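Local coordinates for sulfoquinovosidase (Escherichia coli, PDB 5OHT), which hydrolyses sulfoquinovosyl diacylglycerides and simple sulfoquinovosides, releasing sulfoquinovose for breakdown by the sulfoglycolysis pathway, at residues A91-S96 / L103-Q108; L148-Q153 / F406-P411; Y508-E513 / G539-D544. All blocks are in the same frame, centred on the assembly; numbering follows the deposited sequence.

Interaction 1 of 3, residues A91-S96 / L103-Q108; sequences ATLNIS and LLLELQ
Strands 91-96 and 103-108 form the two arms of a beta hairpin in the N-terminal galactose mutarotase-like domain. They run antiparallel, their axes at 166°, with T92 beside Q108, N94 beside E106 and S96 beside L104. Each of these three is a hydrogen-bonded pair, closed by two nearly straight backbone bonds. In the first, T92 N gives to Q108 O at 2.9 Å and Q108 N returns the bond to T92 O. L93-L107 and I95-L105 are the non-hydrogen-bonded pairs between them. There the backbones are joined by CA-H...O contacts, such as L107 CA to T92 O at 3.3 Å.

The leucine and isoleucine face is apolar. I95 lies alongside L105, its CG1 3.9 Å from L105 CD2. With chi1 at -57° CG1 stands beside the backbone N, which leaves CG2 anti to it, where it meets L103 CD1 at 4.0 Å. L93 leans diagonally to the next pair: its CD1 touches L105 CB at 4.0 Å. L93 and I95 also pack on F83 and I81 of strand 78-84, and L22 and F24 of strand 20-24 lie against I95 and L103.

The other face is more polar. A water there links the two arms. It bonds S96 OG and lies within bonding distance of E106 OE2 (both 2.7 Å) and, at longer range, of L104 O. S96 OG also rests against L104 CD2 at 3.7 Å. Q108 stands side by side with T92, but its amide NE2 bonds to D220.

Backbone bonds to strands 78-84 and 221-228 continue the pattern outward. This is an inner hairpin of an antiparallel sheet, with one apolar and one partly exposed face, as in the beta-rich N-terminal domain of family 31 glycosidases.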
loop_
_atom_site.group_PDB
_atom_site.type_symbol
_atom_site.label_atom_id
_atom_site.label_comp_id
_atom_site.label_asym_id
_atom_site.label_seq_id
_atom_site.Cartn_x
_atom_site.Cartn_y
_atom_site.Cartn_z
ATOM N N ALA A 91 -25.075 -24.258 7.649
ATOM C CA ALA A 91 -24.794 -23.168 6.701
ATOM C C ALA A 91 -25.097 -23.641 5.306
ATOM O O ALA A 91 -25.006 -24.847 5.047
ATOM C CB ALA A 91 -23.265 -22.788 6.793
ATOM N N THR A 92 -25.270 -22.698 4.391
ATOM C CA THR A 92 -25.381 -23.008 2.950
ATOM C C THR A 92 -24.273 -22.388 2.134
ATOM O O THR A 92 -23.893 -21.213 2.347
ATOM C CB THR A 92 -26.726 -22.480 2.421
ATOM O OG1 THR A 92 -26.659 -21.074 2.326
ATOM C CG2 THR A 92 -27.865 -22.848 3.381
ATOM N N LEU A 93 -23.749 -23.196 1.217
ATOM C CA LEU A 93 -22.827 -22.751 0.200
ATOM C C LEU A 93 -23.439 -22.836 -1.192
ATOM O O LEU A 93 -23.798 -23.911 -1.624
ATOM C CB LEU A 93 -21.560 -23.609 0.222
ATOM C CG LEU A 93 -20.483 -23.329 -0.823
ATOM C CD1 LEU A 93 -19.883 -21.939 -0.610
ATOM C CD2 LEU A 93 -19.412 -24.385 -0.751
ATOM N N ASN A 94 -23.490 -21.718 -1.921
ATOM C CA ASN A 94 -23.777 -21.720 -3.354
ATOM C C ASN A 94 -22.516 -21.641 -4.179
ATOM O O ASN A 94 -21.626 -20.812 -3.902
ATOM C CB ASN A 94 -24.660 -20.558 -3.735
ATOM C CG ASN A 94 -26.117 -20.889 -3.617
ATOM O OD1 ASN A 94 -26.759 -20.547 -2.619
ATOM N ND2 ASN A 94 -26.660 -21.556 -4.632
ATOM N N ILE A 95 -22.468 -22.467 -5.228
ATOM C CA ILE A 95 -21.338 -22.543 -6.182
ATOM C C ILE A 95 -21.843 -22.156 -7.561
ATOM O O ILE A 95 -22.756 -22.821 -8.041
ATOM C CB ILE A 95 -20.719 -23.957 -6.215
ATOM C CG1 ILE A 95 -20.264 -24.357 -4.789
ATOM C CG2 ILE A 95 -19.601 -24.035 -7.246
ATOM C CD1 ILE A 95 -19.641 -25.707 -4.596
ATOM N N SER A 96 -21.313 -21.097 -8.202
ATOM C CA SER A 96 -21.754 -20.669 -9.542
ATOM C C SER A 96 -20.603 -20.039 -10.310
ATOM O O SER A 96 -19.455 -19.930 -9.808
ATOM C CB SER A 96 -22.957 -19.692 -9.475
ATOM O OG SER A 96 -22.725 -18.490 -8.741
ATOM N N LEU A 103 -15.328 -18.185 -10.963
ATOM C CA LEU A 103 -15.919 -18.997 -9.852
ATOM C C LEU A 103 -16.387 -18.126 -8.683
ATOM O O LEU A 103 -15.604 -17.265 -8.205
ATOM C CB LEU A 103 -14.921 -19.992 -9.340
ATOM C CG LEU A 103 -15.315 -20.842 -8.143
ATOM C CD1 LEU A 103 -16.484 -21.778 -8.453
ATOM C CD2 LEU A 103 -14.112 -21.658 -7.753
ATOM N N LEU A 104 -17.626 -18.352 -8.244
ATOM C CA LEU A 104 -18.273 -17.578 -7.207
ATOM C C LEU A 104 -18.763 -18.535 -6.098
ATOM O O LEU A 104 -19.542 -19.476 -6.369
ATOM C CB LEU A 104 -19.418 -16.749 -7.798
ATOM C CG LEU A 104 -20.291 -15.953 -6.778
ATOM C CD1 LEU A 104 -19.412 -14.885 -6.076
ATOM C CD2 LEU A 104 -21.509 -15.287 -7.425
ATOM N N LEU A 105 -18.252 -18.328 -4.870
ATOM C CA LEU A 105 -18.676 -19.051 -3.661
ATOM C C LEU A 105 -19.394 -18.089 -2.704
ATOM O O LEU A 105 -18.825 -17.054 -2.300
ATOM C CB LEU A 105 -17.496 -19.671 -2.954
ATOM C CG LEU A 105 -16.556 -20.621 -3.714
ATOM C CD1 LEU A 105 -15.536 -21.252 -2.823
ATOM C CD2 LEU A 105 -17.401 -21.720 -4.344
ATOM N N GLU A 106 -20.646 -18.392 -2.372
ATOM C CA GLU A 106 -21.463 -17.575 -1.477
ATOM C C GLU A 106 -21.844 -18.428 -0.316
ATOM O O GLU A 106 -22.584 -19.404 -0.463
ATOM C CB GLU A 106 -22.706 -17.037 -2.202
ATOM C CG GLU A 106 -22.383 -15.989 -3.275
ATOM C CD GLU A 106 -23.525 -15.742 -4.255
ATOM O OE1 GLU A 106 -24.035 -14.606 -4.296
ATOM O OE2 GLU A 106 -23.913 -16.689 -4.975
ATOM N N LEU A 107 -21.341 -18.071 0.867
ATOM C CA LEU A 107 -21.589 -18.816 2.075
ATOM C C LEU A 107 -22.423 -17.982 3.034
ATOM O O LEU A 107 -22.146 -16.787 3.214
ATOM C CB LEU A 107 -20.221 -19.171 2.642
ATOM C CG LEU A 107 -20.041 -20.018 3.863
ATOM C CD1 LEU A 107 -20.614 -21.424 3.639
ATOM C CD2 LEU A 107 -18.515 -20.027 4.110
ATOM N N GLN A 108 -23.476 -18.573 3.603
ATOM C CA GLN A 108 -24.379 -17.891 4.558
ATOM C C GLN A 108 -24.661 -18.847 5.700
ATOM O O GLN A 108 -25.119 -19.995 5.461
ATOM C CB GLN A 108 -25.666 -17.409 3.846
ATOM C CG GLN A 108 -26.748 -16.784 4.728
ATOM C CD GLN A 108 -26.283 -15.492 5.445
ATOM O OE1 GLN A 108 -26.018 -14.483 4.833
ATOM N NE2 GLN A 108 -26.145 -15.568 6.748
HETATM O O HOH W 1 -22.628 -18.836 -6.084
#

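Interaction 2 of 3, residues L148-Q153 / F406-P411; sequences LWTSEQ and FGEYLP. With CA (calcium ion), chain C.
Y409 OH donates a hydrogen bond to E152 OE2 at 2.7 Å, the one direct polar link between the two loops. The carboxylate oxygen lies at the edge of the tyrosine ring, in its plane, 3.4 Å from Y409 CE1. The carboxylate itself is turned 81° from the ring, and the hydroxyl meets OE2 on the anti side. With chi1 at -86°, E152 CG lies 3.6 Å from Y409 OH; the bend at chi2 then turns the carboxylate to the hydroxyl.

Beside this pair, T150 crosses E408 at about a right angle. T150 OG1 abuts the aliphatic part of E408, 3.4 Å from its CG, and S151 O lies near the same carbon. E408 then bends away, and its OE1 forms a salt bridge with R455. The buried E408 O has no polar partner.

Further out, T150 OG1 is bonded to F181 O. Helix 422-443 ties both loops: H426 bonds T150 O through NE2 and L410 O through ND1. S151 OG bonds E152 O at 2.6 Å within its loop. Next along, Q153 lies at the calcium site, with G154 O, D472 O and D481 OD1 among the ligands.

F406 follows the nucleophile D405 and touches the piperidine ligand; E408 is probably part of the active site. The contact sets an N-terminal domain loop against the catalytic loop after strand 401-404, beside the active site of a family 31 TIM barrel.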
loop_
_atom_site.group_PDB
_atom_site.type_symbol
_atom_site.label_atom_id
_atom_site.label_comp_id
_atom_site.label_asym_id
_atom_site.label_seq_id
_atom_site.Cartn_x
_atom_site.Cartn_y
_atom_site.Cartn_z
ATOM N N LEU A 148 -5.612 -9.424 8.938
ATOM C CA LEU A 148 -5.924 -8.336 8.029
ATOM C C LEU A 148 -6.783 -7.225 8.670
ATOM O O LEU A 148 -8.022 -7.307 8.740
ATOM C CB LEU A 148 -6.637 -8.896 6.811
ATOM C CG LEU A 148 -5.840 -9.976 6.062
ATOM C CD1 LEU A 148 -6.735 -10.488 4.950
ATOM C CD2 LEU A 148 -4.512 -9.518 5.441
ATOM N N TRP A 149 -6.102 -6.208 9.200
ATOM C CA TRP A 149 -6.765 -5.127 9.916
ATOM C C TRP A 149 -5.889 -3.857 9.771
ATOM O O TRP A 149 -4.717 -3.876 10.181
ATOM C CB TRP A 149 -6.897 -5.494 11.403
ATOM C CG TRP A 149 -7.692 -4.494 12.259
ATOM C CD1 TRP A 149 -7.145 -3.491 13.077
ATOM C CD2 TRP A 149 -9.121 -4.412 12.451
ATOM N NE1 TRP A 149 -8.171 -2.803 13.716
ATOM C CE2 TRP A 149 -9.372 -3.338 13.349
ATOM C CE3 TRP A 149 -10.208 -5.133 11.958
ATOM C CZ2 TRP A 149 -10.678 -2.995 13.798
ATOM C CZ3 TRP A 149 -11.501 -4.781 12.391
ATOM C CH2 TRP A 149 -11.712 -3.712 13.279
ATOM N N THR A 150 -6.414 -2.842 9.121
ATOM C CA THR A 150 -5.610 -1.632 8.875
ATOM C C THR A 150 -5.286 -0.956 10.215
ATOM O O THR A 150 -6.156 -0.822 11.097
ATOM C CB THR A 150 -6.255 -0.641 7.871
ATOM O OG1 THR A 150 -5.364 0.461 7.598
ATOM C CG2 THR A 150 -7.582 -0.074 8.355
ATOM N N SER A 151 -4.047 -0.562 10.378
ATOM C CA SER A 151 -3.631 0.185 11.592
ATOM C C SER A 151 -2.369 0.986 11.335
ATOM O O SER A 151 -1.796 0.959 10.235
ATOM C CB SER A 151 -3.363 -0.797 12.778
ATOM O OG SER A 151 -2.181 -1.604 12.576
ATOM N N GLU A 152 -1.873 1.674 12.380
ATOM C CA GLU A 152 -0.492 2.103 12.372
ATOM C C GLU A 152 0.394 0.884 12.029
ATOM O O GLU A 152 0.098 -0.266 12.442
ATOM C CB GLU A 152 -0.095 2.717 13.720
ATOM C CG GLU A 152 -0.449 4.177 13.779
ATOM C CD GLU A 152 0.442 5.091 12.890
ATOM O OE1 GLU A 152 1.483 4.637 12.330
ATOM O OE2 GLU A 152 0.064 6.287 12.760
ATOM N N GLN A 153 1.492 1.152 11.352
ATOM C CA GLN A 153 2.322 0.060 10.701
ATOM C C GLN A 153 3.422 -0.505 11.571
ATOM O O GLN A 153 4.009 -1.555 11.285
ATOM C CB GLN A 153 2.837 0.613 9.342
ATOM C CG GLN A 153 3.673 -0.305 8.445
ATOM C CD GLN A 153 5.146 0.023 8.421
ATOM O OE1 GLN A 153 5.653 0.793 9.273
ATOM N NE2 GLN A 153 5.867 -0.559 7.461
ATOM N N PHE A 406 -3.307 9.056 6.225
ATOM C CA PHE A 406 -4.137 8.337 7.217
ATOM C C PHE A 406 -5.294 7.542 6.562
ATOM O O PHE A 406 -5.203 7.175 5.398
ATOM C CB PHE A 406 -4.638 9.292 8.354
ATOM C CG PHE A 406 -3.532 9.752 9.267
ATOM C CD1 PHE A 406 -3.179 8.986 10.403
ATOM C CD2 PHE A 406 -2.887 10.960 9.060
ATOM C CE1 PHE A 406 -2.188 9.421 11.260
ATOM C CE2 PHE A 406 -1.885 11.419 9.944
ATOM C CZ PHE A 406 -1.519 10.643 11.015
ATOM N N GLY A 407 -6.364 7.294 7.300
ATOM C CA GLY A 407 -7.353 6.276 7.003
ATOM C C GLY A 407 -7.441 5.040 7.869
ATOM O O GLY A 407 -8.326 4.241 7.640
ATOM N N GLU A 408 -6.545 4.878 8.843
ATOM C CA GLU A 408 -6.385 3.629 9.598
ATOM C C GLU A 408 -6.938 3.697 11.027
ATOM O O GLU A 408 -6.863 2.679 11.765
ATOM C CB GLU A 408 -4.870 3.257 9.739
ATOM C CG GLU A 408 -4.006 3.394 8.492
ATOM C CD GLU A 408 -3.450 4.804 8.256
ATOM O OE1 GLU A 408 -2.621 4.969 7.335
ATOM O OE2 GLU A 408 -3.781 5.747 9.058
ATOM N N TYR A 409 -7.390 4.883 11.472
ATOM C CA TYR A 409 -7.671 5.140 12.918
ATOM C C TYR A 409 -9.171 5.023 13.351
ATOM O O TYR A 409 -9.497 5.498 14.421
ATOM C CB TYR A 409 -7.202 6.569 13.299
ATOM C CG TYR A 409 -5.698 6.772 13.621
ATOM C CD1 TYR A 409 -4.710 6.399 12.698
ATOM C CD2 TYR A 409 -5.289 7.402 14.793
ATOM C CE1 TYR A 409 -3.359 6.568 12.947
ATOM C CE2 TYR A 409 -3.927 7.624 15.066
ATOM C CZ TYR A 409 -2.969 7.237 14.155
ATOM O OH TYR A 409 -1.637 7.496 14.396
ATOM N N LEU A 410 -10.077 4.458 12.550
ATOM C CA LEU A 410 -11.498 4.384 12.974
ATOM C C LEU A 410 -11.685 3.422 14.194
ATOM O O LEU A 410 -11.387 2.250 14.105
ATOM C CB LEU A 410 -12.433 3.940 11.870
ATOM C CG LEU A 410 -13.942 4.066 12.216
ATOM C CD1 LEU A 410 -14.409 5.536 12.038
ATOM C CD2 LEU A 410 -14.755 3.151 11.359
ATOM N N PRO A 411 -12.132 3.947 15.332
ATOM C CA PRO A 411 -12.350 3.037 16.501
ATOM C C PRO A 411 -13.591 2.172 16.311
ATOM O O PRO A 411 -14.547 2.583 15.594
ATOM C CB PRO A 411 -12.565 4.000 17.671
ATOM C CG PRO A 411 -12.138 5.358 17.172
ATOM C CD PRO A 411 -12.276 5.362 15.700
HETATM CA CA CA C . 7.217 2.102 10.471
HETATM O O HOH W 2 5.393 3.391 11.271
HETATM O O HOH W 3 8.574 3.851 11.609
#

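Interaction 3 of 3, residues Y508-E513 / G539-D544; sequences YTTLFE and GNRPGD. With 9VH ([(3~{S},4~{R},5~{R})-4,5-bis(oxidanyl)piperidin-3-yl]methanesulfonic acid), chain D.
The Y508 ring lies between the bound piperidine and N540. The ligand's C5 lies over one face, 3.8 Å above the plane. N540 OD1 lies over the opposite face, and the ring and amide planes are 48° apart. N540 CB comes 3.4 Å from Y508 OH. L511 CD2 and T510 O lie over one face of the R541 guanidinium.

The amide of N540 grips the backbone of T510 twice. T510 N donates in plane to a lone pair of OD1 at 2.8 Å. ND2 donates to T510 O at 3.0 Å, and also to F298 O. Chi1 at 57° puts N540 CG between its backbone N and carbonyl carbon, turning the amide to T510. An alanine here removes the amide and is likely to leave T510 N and O without these mates, F298 O with one bond fewer and the backbone next to Y508 less firmly held.

T510 OG1 bonds Y508 O at 2.9 Å and also N545, while its CG2 packs on R541 CB. A CB on G539 would be tight against Y508 O and T510 OG1 and pressed on the preceding carbonyl O.

Y508 also meets the ring of H537 and touches D472, the probable proton donor. R541 bonds S297 O and F298 O. The contact joins the loop between strand 501-505 and helix 518-528 to the loop between strand 535-536 and helix 552-567.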
loop_
_atom_site.group_PDB
_atom_site.type_symbol
_atom_site.label_atom_id
_atom_site.label_comp_id
_atom_site.label_asym_id
_atom_site.label_seq_id
_atom_site.Cartn_x
_atom_site.Cartn_y
_atom_site.Cartn_z
ATOM N N TYR A 508 11.384 8.483 7.420
ATOM C CA TYR A 508 10.596 9.424 8.219
ATOM C C TYR A 508 10.826 9.421 9.733
ATOM O O TYR A 508 11.175 10.479 10.339
ATOM C CB TYR A 508 9.117 9.198 7.964
ATOM C CG TYR A 508 8.232 10.139 8.776
ATOM C CD1 TYR A 508 8.151 11.492 8.448
ATOM C CD2 TYR A 508 7.525 9.670 9.916
ATOM C CE1 TYR A 508 7.396 12.347 9.226
ATOM C CE2 TYR A 508 6.733 10.548 10.672
ATOM C CZ TYR A 508 6.706 11.873 10.335
ATOM O OH TYR A 508 5.920 12.728 11.079
ATOM N N THR A 509 10.622 8.265 10.361
ATOM C CA THR A 509 10.478 8.173 11.829
ATOM C C THR A 509 11.811 8.374 12.575
ATOM O O THR A 509 12.738 7.589 12.414
ATOM C CB THR A 509 9.852 6.842 12.251
ATOM O OG1 THR A 509 8.619 6.585 11.494
ATOM C CG2 THR A 509 9.550 6.919 13.799
ATOM N N THR A 510 11.853 9.424 13.389
ATOM C CA THR A 510 13.087 9.922 14.006
ATOM C C THR A 510 12.788 9.951 15.554
ATOM O O THR A 510 12.041 10.839 16.046
ATOM C CB THR A 510 13.350 11.345 13.481
ATOM O OG1 THR A 510 13.306 11.397 12.039
ATOM C CG2 THR A 510 14.709 11.858 13.928
ATOM N N LEU A 511 13.294 8.955 16.250
ATOM C CA LEU A 511 12.983 8.637 17.657
ATOM C C LEU A 511 14.125 7.887 18.287
ATOM O O LEU A 511 14.904 7.182 17.613
ATOM C CB LEU A 511 11.736 7.726 17.756
ATOM C CG LEU A 511 10.401 8.296 17.457
ATOM C CD1 LEU A 511 9.376 7.141 17.488
ATOM C CD2 LEU A 511 10.038 9.454 18.412
ATOM N N PHE A 512 14.201 7.975 19.635
ATOM C CA PHE A 512 15.217 7.228 20.415
ATOM C C PHE A 512 16.621 7.656 19.940
ATOM O O PHE A 512 16.830 8.854 19.812
ATOM C CB PHE A 512 14.936 5.728 20.394
ATOM C CG PHE A 512 13.469 5.383 20.615
ATOM C CD1 PHE A 512 12.768 5.922 21.694
ATOM C CD2 PHE A 512 12.769 4.563 19.722
ATOM C CE1 PHE A 512 11.436 5.639 21.904
ATOM C CE2 PHE A 512 11.403 4.299 19.923
ATOM C CZ PHE A 512 10.756 4.841 21.020
ATOM N N GLU A 513 17.544 6.756 19.675
ATOM C CA GLU A 513 18.823 7.127 19.081
ATOM C C GLU A 513 18.798 7.165 17.529
ATOM O O GLU A 513 19.870 7.319 16.934
ATOM C CB GLU A 513 19.967 6.176 19.523
ATOM C CG GLU A 513 20.168 6.070 21.041
ATOM C CD GLU A 513 20.020 7.401 21.799
ATOM O OE1 GLU A 513 20.910 8.286 21.656
ATOM O OE2 GLU A 513 19.016 7.566 22.547
ATOM N N GLY A 539 11.366 14.554 7.783
ATOM C CA GLY A 539 11.173 13.715 8.950
ATOM C C GLY A 539 10.393 14.478 10.038
ATOM O O GLY A 539 10.118 15.679 9.880
ATOM N N ASN A 540 10.066 13.787 11.145
ATOM C CA ASN A 540 9.256 14.401 12.254
ATOM C C ASN A 540 10.108 15.370 13.103
ATOM O O ASN A 540 9.539 16.267 13.739
ATOM C CB ASN A 540 8.555 13.340 13.148
ATOM C CG ASN A 540 9.473 12.359 13.763
ATOM O OD1 ASN A 540 10.099 11.540 13.050
ATOM N ND2 ASN A 540 9.586 12.385 15.140
ATOM N N ARG A 541 11.447 15.189 13.071
ATOM C CA ARG A 541 12.452 16.070 13.809
ATOM C C ARG A 541 13.485 16.564 12.835
ATOM O O ARG A 541 14.569 15.973 12.696
ATOM C CB ARG A 541 13.081 15.317 14.978
ATOM C CG ARG A 541 12.046 15.011 16.062
ATOM C CD ARG A 541 12.596 14.107 17.134
ATOM N NE ARG A 541 11.563 13.794 18.122
ATOM C CZ ARG A 541 11.733 12.991 19.184
ATOM N NH1 ARG A 541 12.874 12.412 19.389
ATOM N NH2 ARG A 541 10.711 12.737 20.020
ATOM N N PRO A 542 13.134 17.590 12.068
ATOM C CA PRO A 542 13.974 17.945 10.894
ATOM C C PRO A 542 15.460 18.314 11.242
ATOM O O PRO A 542 16.417 17.926 10.508
ATOM C CB PRO A 542 13.253 19.136 10.311
ATOM C CG PRO A 542 11.802 18.962 10.713
ATOM C CD PRO A 542 11.894 18.379 12.106
ATOM N N GLY A 543 15.631 18.963 12.395
ATOM C CA GLY A 543 16.975 19.321 12.903
ATOM C C GLY A 543 17.838 18.159 13.290
ATOM O O GLY A 543 19.020 18.337 13.371
ATOM N N ASP A 544 17.289 16.965 13.539
ATOM C CA ASP A 544 18.117 15.777 13.806
ATOM C C ASP A 544 18.548 14.938 12.582
ATOM O O ASP A 544 19.340 13.978 12.713
ATOM C CB ASP A 544 17.394 14.827 14.795
ATOM C CG ASP A 544 17.167 15.442 16.193
ATOM O OD1 ASP A 544 17.931 16.305 16.613
ATOM O OD2 ASP A 544 16.239 15.027 16.894
HETATM O O1 9VH D . 2.676 14.823 11.805
HETATM S S1 9VH D . 1.525 14.838 10.963
HETATM O O2 9VH D . 0.727 16.001 10.839
HETATM O O3 9VH D . 0.568 13.769 11.398
HETATM C C1 9VH D . 1.990 14.414 9.295
HETATM C C2 9VH D . 2.886 13.175 9.112
HETATM C C3 9VH D . 2.198 11.882 9.523
HETATM N N1 9VH D . 1.807 10.922 8.472
HETATM C C4 9VH D . 2.922 10.555 7.584
HETATM C C5 9VH D . 4.027 11.612 7.474
HETATM O O4 9VH D . 4.644 11.556 6.205
HETATM C C6 9VH D . 3.506 13.029 7.712
HETATM O O5 9VH D . 4.612 13.927 7.594
HETATM O O HOH W 4 12.441 9.853 21.612
#

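How the interactions relate
The three contacts follow one another along the chain and none touches another. Interaction 1 is remote from catalysis. Its centre is about 30 Å from that of interaction 2 and about 51 Å from that of interaction 3, on the opposite side of the chain's centre from the latter. Interactions 2 and 3 share the active site: their nearest atoms are about 7 Å apart, their centres about 22 Å. F406 and Y508 both touch the bound piperidine ligand. D472 connects them further, since its carbonyl binds the calcium ion beside Q153 and its side chain meets Y508. Interaction 2 also joins the N-terminal domain, which holds interaction 1, to the barrel that holds interaction 3.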